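Local coordinates for beta-1,3-1,4-glucanase (Caldicellulosiruptor sp. F32, PDB 5H4R), which hydrolyses mixed-linkage beta-1,3-1,4-glucans such as lichenan as a family 5 glycoside hydrolase and here holds cellotetraose in its cleft, at residues G54-A59 with A75-K80; W118-Q123 with A171-N176; V322-F327 with R353-C358. The protein carries 1 engineered substitution. All coordinates share one frame; numbering follows the deposited sequence. Where two conformers were deposited one is given.

Contact 1. Residues G54-A59 with A75-K80; sequences GNTFDA and AWCGVK. With BGC (beta-D-glucopyranose), chain B; BGC (beta-D-glucopyranose), chain C.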
loop_
_atom_site.group_PDB
_atom_site.type_symbol
_atom_site.label_atom_id
_atom_site.label_comp_id
_atom_site.label_asym_id
_atom_site.label_seq_id
_atom_site.Cartn_x
_atom_site.Cartn_y
_atom_site.Cartn_z
ATOM N N GLY A 54 -4.305 8.628 1.452
ATOM C CA GLY A 54 -5.456 7.763 1.481
ATOM C C GLY A 54 -6.770 8.493 1.268
ATOM O O GLY A 54 -6.927 9.683 1.559
ATOM N N ASN A 55 -7.757 7.740 0.785
ATOM C CA ASN A 55 -9.102 8.265 0.525
ATOM C C ASN A 55 -9.071 9.504 -0.374
ATOM O O ASN A 55 -9.890 10.418 -0.233
ATOM C CB ASN A 55 -9.837 8.557 1.832
ATOM C CG ASN A 55 -10.471 7.295 2.436
ATOM O OD1 ASN A 55 -10.242 6.179 1.975
ATOM N ND2 ASN A 55 -11.286 7.484 3.463
ATOM N N THR A 56 -8.156 9.497 -1.346
ATOM C CA THR A 56 -7.949 10.617 -2.248
ATOM C C THR A 56 -8.248 10.120 -3.651
ATOM O O THR A 56 -9.419 10.006 -4.017
ATOM C CB THR A 56 -6.555 11.204 -2.024
ATOM O OG1 THR A 56 -6.417 11.455 -0.608
ATOM C CG2 THR A 56 -6.388 12.503 -2.789
ATOM N N PHE A 57 -7.233 9.874 -4.500
ATOM C CA PHE A 57 -7.501 9.365 -5.851
ATOM C C PHE A 57 -8.066 7.951 -5.859
ATOM O O PHE A 57 -8.531 7.483 -6.911
ATOM C CB PHE A 57 -6.222 9.414 -6.674
ATOM C CG PHE A 57 -5.732 10.813 -6.895
ATOM C CD1 PHE A 57 -6.381 11.651 -7.784
ATOM C CD2 PHE A 57 -4.667 11.300 -6.192
ATOM C CE1 PHE A 57 -5.923 12.960 -8.007
ATOM C CE2 PHE A 57 -4.230 12.589 -6.371
ATOM C CZ PHE A 57 -4.855 13.424 -7.284
ATOM N N ASP A 58 -8.060 7.283 -4.712
ATOM C CA ASP A 58 -8.650 5.957 -4.552
ATOM C C ASP A 58 -10.156 5.971 -4.297
ATOM O O ASP A 58 -10.793 4.916 -4.366
ATOM C CB ASP A 58 -7.965 5.179 -3.414
ATOM C CG ASP A 58 -7.703 6.015 -2.153
ATOM O OD1 ASP A 58 -7.152 7.140 -2.247
ATOM O OD2 ASP A 58 -8.053 5.520 -1.054
ATOM N N ALA A 59 -10.749 7.127 -4.021
ATOM C CA ALA A 59 -12.188 7.196 -3.826
ATOM C C ALA A 59 -12.898 6.699 -5.081
ATOM O O ALA A 59 -12.520 7.018 -6.208
ATOM C CB ALA A 59 -12.620 8.621 -3.476
ATOM N N ALA A 75 -13.852 13.708 -2.750
ATOM C CA ALA A 75 -15.156 13.234 -2.296
ATOM C C ALA A 75 -15.099 12.628 -0.895
ATOM O O ALA A 75 -16.071 12.716 -0.133
ATOM C CB ALA A 75 -15.704 12.205 -3.277
ATOM N N TRP A 76 -14.012 11.934 -0.570
ATOM C CA TRP A 76 -13.856 11.298 0.722
ATOM C C TRP A 76 -12.992 12.116 1.675
ATOM O O TRP A 76 -13.399 12.334 2.820
ATOM C CB TRP A 76 -13.282 9.883 0.542
ATOM C CG TRP A 76 -14.248 8.892 -0.095
ATOM C CD1 TRP A 76 -15.535 9.118 -0.494
ATOM C CD2 TRP A 76 -13.968 7.521 -0.407
ATOM N NE1 TRP A 76 -16.084 7.966 -1.010
ATOM C CE2 TRP A 76 -15.135 6.973 -0.980
ATOM C CE3 TRP A 76 -12.838 6.705 -0.263
ATOM C CZ2 TRP A 76 -15.205 5.649 -1.404
ATOM C CZ3 TRP A 76 -12.913 5.393 -0.687
ATOM C CH2 TRP A 76 -14.082 4.879 -1.244
ATOM N N CYS A 77 -11.829 12.609 1.229
ATOM C CA CYS A 77 -10.910 13.286 2.145
ATOM C C CYS A 77 -11.247 14.755 2.334
ATOM O O CYS A 77 -10.817 15.351 3.333
ATOM C CB CYS A 77 -9.470 13.165 1.640
ATOM S SG CYS A 77 -9.139 14.045 0.097
ATOM N N GLY A 78 -12.004 15.344 1.406
ATOM C CA GLY A 78 -12.541 16.678 1.533
ATOM C C GLY A 78 -11.593 17.821 1.258
ATOM O O GLY A 78 -11.982 18.979 1.485
ATOM N N VAL A 79 -10.354 17.557 0.850
ATOM C CA VAL A 79 -9.347 18.610 0.701
ATOM C C VAL A 79 -8.510 18.302 -0.530
ATOM O O VAL A 79 -7.979 17.205 -0.654
ATOM C CB VAL A 79 -8.425 18.711 1.940
ATOM C CG1 VAL A 79 -7.398 19.834 1.775
ATOM C CG2 VAL A 79 -9.220 18.917 3.226
ATOM N N LYS A 80 -8.404 19.263 -1.453
ATOM C CA LYS A 80 -7.616 19.029 -2.653
ATOM C C LYS A 80 -6.132 19.031 -2.317
ATOM O O LYS A 80 -5.658 19.865 -1.544
ATOM C CB LYS A 80 -7.930 20.091 -3.706
ATOM C CG LYS A 80 -7.258 19.832 -5.070
ATOM C CD LYS A 80 -7.703 20.809 -6.125
ATOM C CE LYS A 80 -6.997 20.542 -7.457
ATOM N NZ LYS A 80 -7.468 21.482 -8.511
HETATM C C2 BGC B . -10.535 3.745 4.366
HETATM C C3 BGC B . -12.018 3.945 4.644
HETATM C C4 BGC B . -12.803 3.752 3.347
HETATM C C5 BGC B . -12.454 2.401 2.715
HETATM C C6 BGC B . -13.113 2.208 1.358
HETATM C C1 BGC B . -10.332 2.372 3.749
HETATM O O2 BGC B . -9.811 3.859 5.598
HETATM O O3 BGC B . -12.175 5.280 5.148
HETATM O O4 BGC B . -14.194 3.704 3.703
HETATM O O5 BGC B . -11.064 2.311 2.524
HETATM O O6 BGC B . -12.948 0.832 0.945
HETATM C C2 BGC C . -16.474 4.165 3.264
HETATM C C3 BGC C . -17.469 5.101 2.581
HETATM C C4 BGC C . -17.142 6.515 3.009
HETATM C C5 BGC C . -15.653 6.815 2.762
HETATM C C6 BGC C . -15.311 8.236 3.161
HETATM C C1 BGC C . -15.030 4.605 3.013
HETATM O O2 BGC C . -16.703 2.868 2.725
HETATM O O3 BGC C . -18.809 4.759 2.994
HETATM O O4 BGC C . -17.959 7.371 2.218
HETATM O O5 BGC C . -14.875 5.911 3.548
HETATM O O6 BGC C . -15.588 8.376 4.545
HETATM O O HOH W 1 -11.627 11.500 -2.002
HETATM O O HOH W 2 -11.519 10.292 4.473
#

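Contact 2. Residues W118-Q123 with A171-N176; sequences WLDRVQ and ATRFKN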
loop_
_atom_site.group_PDB
_atom_site.type_symbol
_atom_site.label_atom_id
_atom_site.label_comp_id
_atom_site.label_asym_id
_atom_site.label_seq_id
_atom_site.Cartn_x
_atom_site.Cartn_y
_atom_site.Cartn_z
ATOM N N TRP A 118 -8.004 13.172 -15.673
ATOM C CA TRP A 118 -7.707 12.416 -14.460
ATOM C C TRP A 118 -6.231 12.050 -14.387
ATOM O O TRP A 118 -5.570 12.265 -13.361
ATOM C CB TRP A 118 -8.584 11.173 -14.419
ATOM C CG TRP A 118 -8.408 10.324 -13.191
ATOM C CD1 TRP A 118 -7.828 9.098 -13.123
ATOM C CD2 TRP A 118 -8.859 10.626 -11.856
ATOM N NE1 TRP A 118 -7.882 8.621 -11.843
ATOM C CE2 TRP A 118 -8.507 9.537 -11.046
ATOM C CE3 TRP A 118 -9.531 11.714 -11.277
ATOM C CZ2 TRP A 118 -8.793 9.498 -9.671
ATOM C CZ3 TRP A 118 -9.809 11.677 -9.924
ATOM C CH2 TRP A 118 -9.455 10.568 -9.145
ATOM N N LEU A 119 -5.689 11.484 -15.467
ATOM C CA LEU A 119 -4.284 11.096 -15.456
ATOM C C LEU A 119 -3.375 12.315 -15.312
ATOM O O LEU A 119 -2.368 12.267 -14.587
ATOM C CB LEU A 119 -3.960 10.314 -16.729
ATOM C CG LEU A 119 -2.542 9.730 -16.839
ATOM C CD1 LEU A 119 -2.189 8.846 -15.653
ATOM C CD2 LEU A 119 -2.470 8.939 -18.110
ATOM N N ASP A 120 -3.742 13.431 -15.948
ATOM C CA ASP A 120 -3.009 14.685 -15.781
ATOM C C ASP A 120 -2.974 15.125 -14.315
ATOM O O ASP A 120 -1.937 15.578 -13.817
ATOM C CB ASP A 120 -3.645 15.805 -16.610
ATOM C CG ASP A 120 -3.458 15.658 -18.120
ATOM O OD1 ASP A 120 -2.720 14.778 -18.608
ATOM O OD2 ASP A 120 -4.052 16.498 -18.841
ATOM N N ARG A 121 -4.110 15.028 -13.617
ATOM C CA ARG A 121 -4.149 15.448 -12.214
ATOM C C ARG A 121 -3.309 14.527 -11.329
ATOM O O ARG A 121 -2.570 15.005 -10.460
ATOM C CB ARG A 121 -5.600 15.523 -11.733
ATOM C CG ARG A 121 -5.737 15.874 -10.243
ATOM C CD ARG A 121 -5.117 17.229 -9.856
ATOM N NE ARG A 121 -5.161 17.379 -8.405
ATOM C CZ ARG A 121 -4.320 18.116 -7.686
ATOM N NH1 ARG A 121 -3.380 18.856 -8.275
ATOM N NH2 ARG A 121 -4.437 18.135 -6.368
ATOM N N VAL A 122 -3.408 13.207 -11.528
ATOM C CA VAL A 122 -2.562 12.266 -10.799
ATOM C C VAL A 122 -1.098 12.617 -11.007
ATOM O O VAL A 122 -0.299 12.620 -10.064
ATOM C CB VAL A 122 -2.865 10.823 -11.248
ATOM C CG1 VAL A 122 -1.849 9.862 -10.659
ATOM C CG2 VAL A 122 -4.285 10.422 -10.804
ATOM N N GLN A 123 -0.725 12.928 -12.246
ATOM C CA GLN A 123 0.674 13.250 -12.542
ATOM C C GLN A 123 1.118 14.522 -11.831
ATOM O O GLN A 123 2.273 14.635 -11.392
ATOM C CB GLN A 123 0.859 13.377 -14.052
ATOM C CG GLN A 123 2.294 13.651 -14.457
ATOM C CD GLN A 123 2.511 13.701 -15.956
ATOM O OE1 GLN A 123 1.600 14.027 -16.739
ATOM N NE2 GLN A 123 3.742 13.402 -16.376
ATOM N N ALA A 171 2.118 3.430 -17.386
ATOM C CA ALA A 171 3.562 3.282 -17.523
ATOM C C ALA A 171 4.096 4.176 -18.632
ATOM O O ALA A 171 5.183 4.758 -18.507
ATOM C CB ALA A 171 3.931 1.823 -17.791
ATOM N N THR A 172 3.344 4.311 -19.728
ATOM C CA THR A 172 3.812 5.166 -20.811
ATOM C C THR A 172 3.902 6.619 -20.352
ATOM O O THR A 172 4.880 7.315 -20.651
ATOM C CB THR A 172 2.895 5.026 -22.043
ATOM O OG1 THR A 172 2.988 3.698 -22.566
ATOM C CG2 THR A 172 3.321 5.990 -23.142
ATOM N N ARG A 173 2.903 7.098 -19.614
ATOM C CA ARG A 173 2.931 8.483 -19.158
ATOM C C ARG A 173 4.166 8.750 -18.311
ATOM O O ARG A 173 4.765 9.821 -18.407
ATOM C CB ARG A 173 1.659 8.790 -18.364
ATOM C CG ARG A 173 1.581 10.195 -17.754
ATOM C CD ARG A 173 1.540 11.267 -18.833
ATOM N NE ARG A 173 0.240 11.327 -19.514
ATOM C CZ ARG A 173 -0.758 12.129 -19.153
ATOM N NH1 ARG A 173 -0.615 12.950 -18.132
ATOM N NH2 ARG A 173 -1.889 12.141 -19.836
ATOM N N PHE A 174 4.530 7.794 -17.448
ATOM C CA PHE A 174 5.562 7.988 -16.435
ATOM C C PHE A 174 6.890 7.345 -16.824
ATOM O O PHE A 174 7.764 7.194 -15.963
ATOM C CB PHE A 174 5.081 7.447 -15.084
ATOM C CG PHE A 174 4.001 8.274 -14.448
ATOM C CD1 PHE A 174 4.295 9.446 -13.768
ATOM C CD2 PHE A 174 2.672 7.877 -14.537
ATOM C CE1 PHE A 174 3.290 10.196 -13.174
ATOM C CE2 PHE A 174 1.677 8.620 -13.951
ATOM C CZ PHE A 174 1.969 9.786 -13.293
ATOM N N LYS A 175 7.073 7.015 -18.104
ATOM C CA LYS A 175 8.216 6.187 -18.503
ATOM C C LYS A 175 9.563 6.853 -18.215
ATOM O O LYS A 175 10.538 6.151 -17.934
ATOM C CB LYS A 175 8.128 5.806 -19.986
ATOM C CG LYS A 175 8.281 6.946 -20.929
ATOM C CD LYS A 175 7.924 6.549 -22.374
ATOM C CE LYS A 175 8.928 5.594 -22.957
ATOM N NZ LYS A 175 8.681 5.405 -24.432
ATOM N N ASN A 176 9.644 8.183 -18.272
ATOM C CA ASN A 176 10.911 8.883 -18.069
ATOM C C ASN A 176 11.070 9.423 -16.649
ATOM O O ASN A 176 11.917 10.290 -16.406
ATOM C CB ASN A 176 11.058 10.003 -19.095
ATOM C CG ASN A 176 11.241 9.466 -20.502
ATOM O OD1 ASN A 176 11.558 8.286 -20.684
ATOM N ND2 ASN A 176 11.046 10.321 -21.509
#

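Contact 3. Residues V322-F327 with R353-C358; sequences VVIGEF and RGITCC. With BGC (beta-D-glucopyranose), chain D.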
loop_
_atom_site.group_PDB
_atom_site.type_symbol
_atom_site.label_atom_id
_atom_site.label_comp_id
_atom_site.label_asym_id
_atom_site.label_seq_id
_atom_site.Cartn_x
_atom_site.Cartn_y
_atom_site.Cartn_z
ATOM N N VAL A 322 10.755 -6.569 0.422
ATOM C CA VAL A 322 9.382 -6.555 0.922
ATOM C C VAL A 322 9.052 -5.159 1.435
ATOM O O VAL A 322 9.831 -4.584 2.203
ATOM C CB VAL A 322 9.211 -7.566 2.071
ATOM C CG1 VAL A 322 7.831 -7.456 2.668
ATOM C CG2 VAL A 322 9.531 -8.996 1.623
ATOM N N VAL A 323 7.884 -4.628 1.044
ATOM C CA VAL A 323 7.384 -3.356 1.548
ATOM C C VAL A 323 5.981 -3.578 2.105
ATOM O O VAL A 323 5.139 -4.196 1.443
ATOM C CB VAL A 323 7.384 -2.277 0.450
ATOM C CG1 VAL A 323 6.581 -1.041 0.852
ATOM C CG2 VAL A 323 8.812 -1.883 0.105
ATOM N N ILE A 324 5.735 -3.071 3.312
ATOM C CA ILE A 324 4.401 -3.049 3.895
ATOM C C ILE A 324 3.765 -1.742 3.428
ATOM O O ILE A 324 4.061 -0.664 3.933
ATOM C CB ILE A 324 4.450 -3.184 5.421
ATOM C CG1 ILE A 324 4.971 -4.562 5.813
ATOM C CG2 ILE A 324 3.094 -2.895 6.039
ATOM C CD1 ILE A 324 5.294 -4.684 7.277
ATOM N N GLY A 325 2.933 -1.832 2.388
ATOM C CA GLY A 325 2.399 -0.642 1.767
ATOM C C GLY A 325 1.310 0.044 2.562
ATOM O O GLY A 325 0.994 1.201 2.279
ATOM N N GLU A 326 0.693 -0.672 3.499
ATOM C CA GLU A 326 -0.324 -0.091 4.385
ATOM C C GLU A 326 -0.265 -0.760 5.747
ATOM O O GLU A 326 -0.273 -1.994 5.834
ATOM C CB GLU A 326 -1.757 -0.251 3.852
ATOM C CG GLU A 326 -2.079 0.464 2.571
ATOM C CD GLU A 326 -3.510 0.234 2.110
ATOM O OE1 GLU A 326 -4.370 -0.121 2.965
ATOM O OE2 GLU A 326 -3.785 0.408 0.893
ATOM N N PHE A 327 -0.222 0.073 6.783
ATOM C CA PHE A 327 -0.541 -0.306 8.142
ATOM C C PHE A 327 -1.047 0.939 8.847
ATOM O O PHE A 327 -0.982 2.058 8.325
ATOM C CB PHE A 327 0.670 -0.892 8.902
ATOM C CG PHE A 327 1.580 0.139 9.488
ATOM C CD1 PHE A 327 2.346 0.966 8.659
ATOM C CD2 PHE A 327 1.718 0.294 10.864
ATOM C CE1 PHE A 327 3.191 1.921 9.192
ATOM C CE2 PHE A 327 2.575 1.249 11.381
ATOM C CZ PHE A 327 3.308 2.056 10.541
ATOM N N ARG A 353 13.982 -6.245 10.503
ATOM C CA ARG A 353 13.886 -7.320 9.530
ATOM C C ARG A 353 14.046 -6.820 8.100
ATOM O O ARG A 353 13.765 -7.559 7.159
ATOM C CB ARG A 353 12.552 -8.036 9.704
ATOM C CG ARG A 353 12.481 -8.808 11.030
ATOM C CD ARG A 353 11.054 -9.117 11.344
ATOM N NE ARG A 353 10.845 -9.898 12.567
ATOM C CZ ARG A 353 10.690 -9.378 13.783
ATOM N NH1 ARG A 353 10.753 -8.070 13.983
ATOM N NH2 ARG A 353 10.476 -10.169 14.822
ATOM N N GLY A 354 14.487 -5.586 7.923
ATOM C CA GLY A 354 14.807 -5.042 6.620
ATOM C C GLY A 354 13.633 -4.516 5.842
ATOM O O GLY A 354 13.765 -4.288 4.623
ATOM N N ILE A 355 12.487 -4.314 6.495
ATOM C CA ILE A 355 11.237 -3.970 5.824
ATOM C C ILE A 355 10.870 -2.519 6.121
ATOM O O ILE A 355 10.981 -2.055 7.268
ATOM C CB ILE A 355 10.118 -4.930 6.281
ATOM C CG1 ILE A 355 10.470 -6.372 5.924
ATOM C CG2 ILE A 355 8.784 -4.557 5.681
ATOM C CD1 ILE A 355 9.578 -7.429 6.597
ATOM N N THR A 356 10.373 -1.821 5.099
ATOM C CA THR A 356 9.860 -0.466 5.233
ATOM C C THR A 356 8.334 -0.468 5.168
ATOM O O THR A 356 7.730 -1.251 4.420
ATOM C CB THR A 356 10.442 0.429 4.133
ATOM O OG1 THR A 356 11.831 0.614 4.402
ATOM C CG2 THR A 356 9.758 1.800 4.066
ATOM N N CYS A 357 7.721 0.431 5.944
ATOM C CA CYS A 357 6.278 0.506 6.140
ATOM C C CYS A 357 5.711 1.852 5.691
ATOM O O CYS A 357 6.379 2.880 5.803
ATOM C CB CYS A 357 5.938 0.349 7.628
ATOM S SG CYS A 357 6.703 -1.021 8.492
ATOM N N CYS A 358 4.416 1.863 5.327
ATOM C CA CYS A 358 3.695 3.087 4.973
ATOM C C CYS A 358 2.381 3.183 5.751
ATOM O O CYS A 358 1.514 2.313 5.615
ATOM C CB CYS A 358 3.379 3.144 3.479
ATOM S SG CYS A 358 4.807 2.828 2.391
HETATM C C2 BGC D . -7.435 -0.654 1.717
HETATM C C3 BGC D . -7.682 0.814 2.013
HETATM C C4 BGC D . -8.528 0.881 3.272
HETATM C C5 BGC D . -7.585 0.483 4.405
HETATM C C6 BGC D . -8.285 0.487 5.768
HETATM C C1 BGC D . -7.280 -1.526 2.976
HETATM O O2 BGC D . -6.305 -0.788 0.829
HETATM O O3 BGC D . -8.367 1.362 0.892
HETATM O O4 BGC D . -8.959 2.226 3.449
HETATM O O5 BGC D . -7.006 -0.803 4.178
HETATM O O6 BGC D . -9.504 -0.264 5.781
HETATM O O HOH W 3 12.465 -5.412 2.423
#

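Contact 1. Residues G54-A59 with A75-K80
The indole of Trp-76 lies between Ala-59 and a sugar. Ala-59 CB sits over one face, offset toward the rim and 3.5 Å from Trp-76 CD2, while Ala-59 CA makes a CH-pi contact over the face of the six-membered ring, 3.7 Å from its centroid. Against the opposite face lies the glucose of chain C, its C6 3.5 Å from Trp-76 CG and its C5 over the centre of the indole, the carbohydrate-aromatic stacking familiar from glycoside hydrolase clefts. Asn-55 meets the indole at the edge: its side chain crosses that of Trp-76 at about a right angle, the amide and ring planes are 70° apart, and Asn-55 OD1 lies near the ring plane, 3.5 Å from Trp-76 CE3. With CG beside its own backbone N (chi1 -82°), Asn-55 carries ND2 to O3 of the chain B glucose in a 2.9 Å hydrogen bond at 162°. A water accepts from the same ND2 and donates weakly to Trp-76 O. Asp-58 braces the type I turn from Thr-56 to Ala-59: OD2 takes Asn-55 N on its syn lone pair, and OD1 takes Thr-56 N at 2.7 Å from above the carboxylate plane. Thr-56 OG1, 3.8 Å from Cys-77 SG, donates to Gly-54 O and also pairs with Arg-377. With an alanine at Trp-76, the chain C glucose would probably lose its stacking platform and Ala-59 its aromatic cover. The geometry is consistent with glycan recognition shared between the two loops: an apolar face for the C-H side of one glucose and a directional amide for a hydroxyl of the next, with a second water joining Asn-55 O to Trp-76 N between the two backbones.

Contact 2. Residues W118-Q123 with A171-N176
Asp-120 and Arg-173 form the salt bridge between helices 116-131 and 156-173. A single carboxylate oxygen, Asp-120 OD1, takes two donors: Arg-173 NH1 at 2.8 Å, met by the anti lone pair of OD1, which lies slightly out of the guanidinium plane, and Arg-173 NH2 at 3.0 Å in a weaker bond. The other oxygen, OD2, pairs with Lys-116. A hydrogen bond to a neutral acceptor adds to this: Arg-173 NH1 also donates to Gln-123 OE1, 2.8 Å away. The acceptor lies in the guanidinium plane, but the donor stands above the amide plane of Gln-123, missing its lone pairs. Gln-123 is extended beyond CG, whereas Arg-173 folds at its second and third torsions (64° and 74°), which turns the guanidinium across the amide. Gln-123 NE2 is engaged by Tyr-177 OH.

Apolar contacts back the polar ones. Leu-119 CD2 covers one face of the guanidinium, 3.7 Å from Arg-173 NH2. Phe-174, the first residue past the helix end, brings its ring edge to the backbone of Gln-123, with CZ 3.8 Å from Gln-123 CA. Phe-174 also rests on strand 181-184, so the contact continues into the barrel wall. Held at its edge by two oxygens and covered on a face by leucine, the guanidinium is likely to have little freedom to rotate, and its charge is probably offset in part by Asp-120, which Lys-116 also engages.

Contact 3. Residues V322-F327 with R353-C358
Phe-327 N, rather than Glu-326 N, bonds to Cys-358 O, at 3.1 Å: strand 322-327 fits one residue more than regular parallel pairing would allow, a bulge-like step at Gly-325, whose backbone angles are near-helical (-75°, -19°). The pair belongs to the TIM barrel, as the seventh and eighth strands joined by helix 336-352 in a beta-alpha-beta crossover. Before the step two bonds pair the strands: Ile-324 N donates to Thr-356 O and Cys-358 N to Ile-324 O, each at 2.9 Å, and Ile-324 stands beside Cys-357 with both side chains facing helix 336-352. On this face Ile-324 CG1 packs on Ile-355 CG2 at 3.8 Å. Phe-327 has CG between its backbone N and carbonyl carbon (chi1 83°), which brings the ring back over the neighbouring strand: CE1 comes within 3.5 Å of Cys-357 CB, Cys-357 SG makes a distant sulfur-aromatic contact above the face, 5.0 Å from the ring centroid, and Tyr-346 of the helix stacks on the ring. At the N-terminal end a water bridges Val-322 N and Gly-354 O, next to the Schellman motif that closes the helix at Gly-354. Glu-326 departs away from the neighbouring strand, and its extended chain places the carboxylate in the glycan pocket, where Tyr-274 and Arg-98 hold it; there OE2 of Glu-326 accepts a 2.8 Å hydrogen bond from O2 of the chain D glucose.

How the contacts relate
The contacts follow one another along the chain, each closing before the next opens. Contact 1 joins the loop after the first barrel strand to the loop after helix 72-75, contact 2 joins two outer helices, and contact 3 pairs the last two strands. Contacts 1 and 2 have centres 19 Å apart but touch: Phe-57 packs on Trp-118, Arg-121 and Val-122, tying the cleft loop to helix 116-131. Contact 3 lies about 23 Å from contact 1 and 25 Å from contact 2 between centres, touching neither. Contacts 1 and 3 meet different glucose units of the bound glycan, so the cleft is lined from loop and strand alike, while contact 2 belongs to the outer layer.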